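Putative phosphoglycolate phosphatase (Lactobacillus delbrueckii, PDB 2HI0) probably hydrolyses 2-phosphoglycolate to glycolate and phosphate, as a member of the haloacid dehalogenase-like hydrolase superfamily. Local coordinates at residues Asp21-Ser24 with Ala25-Ala29; Arg92-Glu95 with Val96-Pro99. All coordinates share one frame; numbering follows the deposited sequence.

Contact 1 (Asp21-Ser24 with Ala25-Ala29); sequences DLTS and ALNYA
Four successive backbone hydrogen bonds join Asp21-Ser24 to Ala25-Ala29, each from the N-H of residue i+4 to the carbonyl of residue i, the pattern that defines an alpha helix. The stretch belongs to helix 19-32, which follows the HAD-type DxDx(T/V) segment and enters the helical cap domain characteristic of such phosphatases. Leu26 N bonds to Leu22 O at 2.8 Å and Tyr28 N to Ser24 O at 2.9 Å. The bond from Asn27 N to Thr23 O, 3.0 Å long, is nearly straight, with an N-H...O angle of 170°.

The polar ends of Asp21, Thr23 and Asn27 have their partners outside these nine residues. Asp21 receives hydrogen bonds from the backbone N-H groups of Ile107 and Lys108 and is also hydrogen-bonded to Thr109, so its buried carboxylate is gripped at both oxygens and ties the helix to the returning chain. Thr23 OG1 bonds back to Ser19 O one turn earlier. That leaves the methyl, CG2, as the part of Thr23 that runs beside Asn27.

One side of the helix is apolar and buried. Leu26 swings its CG anti to the backbone N (chi1 -162°) and packs its side chain on Ile44, Phe47, Val56 and Ala59, whereas Ala25, small and buried, accepts Phe97 and Tyr100 of helix 87-103. The ring of Tyr28 stacks with that of Tyr100. Asn27 has its amide oxygen engaged by Phe39 N, which restrains the rotation of the carboxamide; its nitrogen, ND2, rests 3.8 Å from Thr23 CG2.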
# COMPACT_ATOMS: atom_id res chain seq x y z
N ASP A 21 7.48 -8.10 8.24
CA ASP A 21 6.60 -8.04 9.41
C ASP A 21 5.20 -8.50 9.01
O ASP A 21 4.49 -9.16 9.79
CB ASP A 21 6.55 -6.62 10.01
CG ASP A 21 7.80 -6.26 10.83
OD1 ASP A 21 8.60 -7.15 11.23
OD2 ASP A 21 8.02 -5.06 11.12
N LEU A 22 4.79 -8.19 7.78
CA LEU A 22 3.48 -8.68 7.31
C LEU A 22 3.42 -10.23 7.25
O LEU A 22 2.42 -10.88 7.61
CB LEU A 22 3.13 -8.09 5.92
CG LEU A 22 2.69 -6.63 5.88
CD1 LEU A 22 2.69 -6.18 4.41
CD2 LEU A 22 1.33 -6.35 6.50
N THR A 23 4.54 -10.79 6.78
CA THR A 23 4.71 -12.24 6.62
C THR A 23 4.64 -12.91 7.98
O THR A 23 3.92 -13.86 8.17
CB THR A 23 6.04 -12.53 5.88
OG1 THR A 23 5.97 -11.97 4.56
CG2 THR A 23 6.30 -14.02 5.74
N SER A 24 5.42 -12.41 8.93
CA SER A 24 5.43 -12.95 10.28
C SER A 24 4.03 -12.90 10.91
O SER A 24 3.58 -13.87 11.54
CB SER A 24 6.44 -12.17 11.13
OG SER A 24 6.51 -12.74 12.42
N ALA A 25 3.34 -11.77 10.78
CA ALA A 25 2.03 -11.59 11.37
C ALA A 25 0.99 -12.48 10.69
O ALA A 25 0.12 -13.06 11.34
CB ALA A 25 1.61 -10.12 11.33
N LEU A 26 1.04 -12.60 9.35
CA LEU A 26 0.12 -13.47 8.62
C LEU A 26 0.31 -14.92 9.04
O LEU A 26 -0.65 -15.64 9.29
CB LEU A 26 0.19 -13.36 7.06
CG LEU A 26 -1.02 -13.90 6.24
CD1 LEU A 26 -2.29 -13.15 6.60
CD2 LEU A 26 -0.67 -13.76 4.75
N ASN A 27 1.55 -15.37 9.09
CA ASN A 27 1.83 -16.73 9.49
C ASN A 27 1.40 -17.02 10.93
O ASN A 27 0.81 -18.07 11.21
CB ASN A 27 3.30 -17.10 9.30
CG ASN A 27 3.67 -17.37 7.85
OD1 ASN A 27 2.85 -17.85 7.07
ND2 ASN A 27 4.91 -17.04 7.48
N TYR A 28 1.63 -16.05 11.83
CA TYR A 28 1.12 -16.14 13.21
C TYR A 28 -0.40 -16.37 13.27
O TYR A 28 -0.89 -17.27 13.95
CB TYR A 28 1.51 -14.91 14.03
CG TYR A 28 0.99 -14.96 15.48
CD1 TYR A 28 1.74 -15.57 16.48
CD2 TYR A 28 -0.18 -14.37 15.81
CE1 TYR A 28 1.27 -15.62 17.77
CE2 TYR A 28 -0.68 -14.43 17.09
CZ TYR A 28 0.07 -15.05 18.08
OH TYR A 28 -0.37 -15.08 19.38
N ALA A 29 -1.15 -15.51 12.56
CA ALA A 29 -2.62 -15.52 12.52
C ALA A 29 -3.15 -16.84 11.96
O ALA A 29 -4.12 -17.44 12.45
CB ALA A 29 -3.12 -14.34 11.66

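Contact 2 (Arg92-Glu95 with Val96-Pro99); sequences RVLE and VFKP
Between Arg92-Glu95 and Val96-Pro99 lies a one-turn contact within helix 87-103 of the alpha-helical cap, a worked example of how proline interrupts regular helical bonding without ending the helix. The kink arises because Pro99 has no N-H to offer the turn before it. Its ring occupies that place instead, and Pro99 CG comes to 3.2 Å from Glu95 O.

Upstream, the bonding is already uneven. Val93 O accepts two backbone N-H groups: a straight bond from Phe97 N at 2.9 Å, and a weak, bent one from Val96 N, whose N-H...O angle is 134°. Val96 N stands 3.9 Å from Arg92 O, too far for the usual i+4 bond, and the weak i+3 bond to Val93 O takes its place. Regular i+4 bonding resumes with Phe97 N and continues with Lys98 N, 2.9 Å from Leu94 O.

Among the side chains, Leu94 is central. Its CD2 methyl approaches Phe97 CD2 obliquely at 4.2 Å and also meets the aliphatic CG of Lys98 at 4.1 Å. With CG placed beside the backbone N (chi1 -70°), Lys98 lays its first methylenes close to Leu94, while a bend at chi3 turns the rest of the chain aside. Leu94 also packs on Val52, Val53 and Val56, and Val93 and Phe97 face helix 19-32. The exposed Arg92 forms a salt bridge with Glu89 through NH2, which is also hydrogen-bonded to Thr33 O.

The chemistry implies a division of labour: leucine, valine and phenylalanine hold this turn against its neighbours by dispersion, whereas the carbonyl of Glu95, denied its usual helical donor, faces ring carbons of proline.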
# COMPACT_ATOMS: atom_id res chain seq x y z
N ARG A 92 -12.44 -14.50 10.82
CA ARG A 92 -11.91 -15.23 12.01
C ARG A 92 -10.39 -15.08 12.04
O ARG A 92 -9.79 -14.85 13.10
CB ARG A 92 -12.32 -16.69 11.99
CG ARG A 92 -12.01 -17.40 13.27
CD ARG A 92 -12.68 -18.78 13.29
NE ARG A 92 -11.93 -19.76 12.50
CZ ARG A 92 -10.90 -20.49 12.95
NH1 ARG A 92 -10.46 -20.37 14.17
NH2 ARG A 92 -10.32 -21.35 12.14
N VAL A 93 -9.76 -15.18 10.87
CA VAL A 93 -8.30 -14.98 10.78
C VAL A 93 -7.95 -13.50 11.10
O VAL A 93 -7.01 -13.22 11.83
CB VAL A 93 -7.75 -15.41 9.39
CG1 VAL A 93 -6.30 -15.03 9.25
CG2 VAL A 93 -7.92 -16.90 9.18
N LEU A 94 -8.73 -12.57 10.55
CA LEU A 94 -8.46 -11.13 10.77
C LEU A 94 -8.55 -10.74 12.24
O LEU A 94 -7.89 -9.80 12.72
CB LEU A 94 -9.39 -10.27 9.94
CG LEU A 94 -9.06 -10.19 8.44
CD1 LEU A 94 -10.14 -9.41 7.71
CD2 LEU A 94 -7.73 -9.49 8.26
N GLU A 95 -9.40 -11.45 12.99
CA GLU A 95 -9.57 -11.18 14.41
C GLU A 95 -8.22 -11.31 15.17
O GLU A 95 -7.97 -10.59 16.14
CB GLU A 95 -10.59 -12.16 14.98
CG GLU A 95 -10.88 -11.93 16.45
CD GLU A 95 -11.95 -12.87 17.02
OE1 GLU A 95 -12.21 -13.93 16.42
OE2 GLU A 95 -12.49 -12.54 18.09
N VAL A 96 -7.39 -12.24 14.72
CA VAL A 96 -6.04 -12.42 15.24
C VAL A 96 -5.05 -11.52 14.53
O VAL A 96 -4.27 -10.84 15.16
CB VAL A 96 -5.58 -13.91 15.10
CG1 VAL A 96 -4.14 -14.11 15.64
CG2 VAL A 96 -6.64 -14.84 15.77
N PHE A 97 -5.09 -11.50 13.20
CA PHE A 97 -4.10 -10.75 12.42
C PHE A 97 -4.05 -9.23 12.70
O PHE A 97 -2.94 -8.63 12.83
CB PHE A 97 -4.35 -10.94 10.94
CG PHE A 97 -3.39 -10.16 10.07
CD1 PHE A 97 -2.10 -10.64 9.81
CD2 PHE A 97 -3.78 -8.98 9.51
CE1 PHE A 97 -1.23 -9.90 9.03
CE2 PHE A 97 -2.89 -8.23 8.75
CZ PHE A 97 -1.62 -8.70 8.50
N LYS A 98 -5.22 -8.58 12.73
CA LYS A 98 -5.21 -7.11 12.83
C LYS A 98 -4.51 -6.60 14.10
O LYS A 98 -3.58 -5.81 14.04
CB LYS A 98 -6.63 -6.57 12.68
CG LYS A 98 -7.14 -6.74 11.25
CD LYS A 98 -8.42 -5.95 10.94
CE LYS A 98 -8.33 -4.48 11.39
NZ LYS A 98 -9.37 -3.63 10.72
N PRO A 99 -4.92 -7.07 15.26
CA PRO A 99 -4.24 -6.62 16.48
C PRO A 99 -2.79 -7.10 16.58
O PRO A 99 -1.89 -6.34 17.01
CB PRO A 99 -5.08 -7.20 17.61
CG PRO A 99 -5.86 -8.28 16.99
CD PRO A 99 -6.06 -7.97 15.56

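From the N terminus, the chain passes strand 6-9 of the parallel sheet and short strand 16-17, then enters helix 19-32, where contact 1 forms. It next builds helices 41-47 and 52-63 before reaching contact 2 on helix 87-103, and returns through strand 110-111, which pairs antiparallel with 16-17. The two contacts are in series, neither nested nor crossed, and since each spans adjoining residues, neither closes a long loop. Their centres are 10 Å apart, and they meet directly: Phe97 CE1 lies 3.5 Å from Leu26 N, and Ala29 CB 3.7 Å from Phe97 CB. The Phe97 ring thus lies against the backbone at Ala25-Leu26, joining the first and last long cap helices.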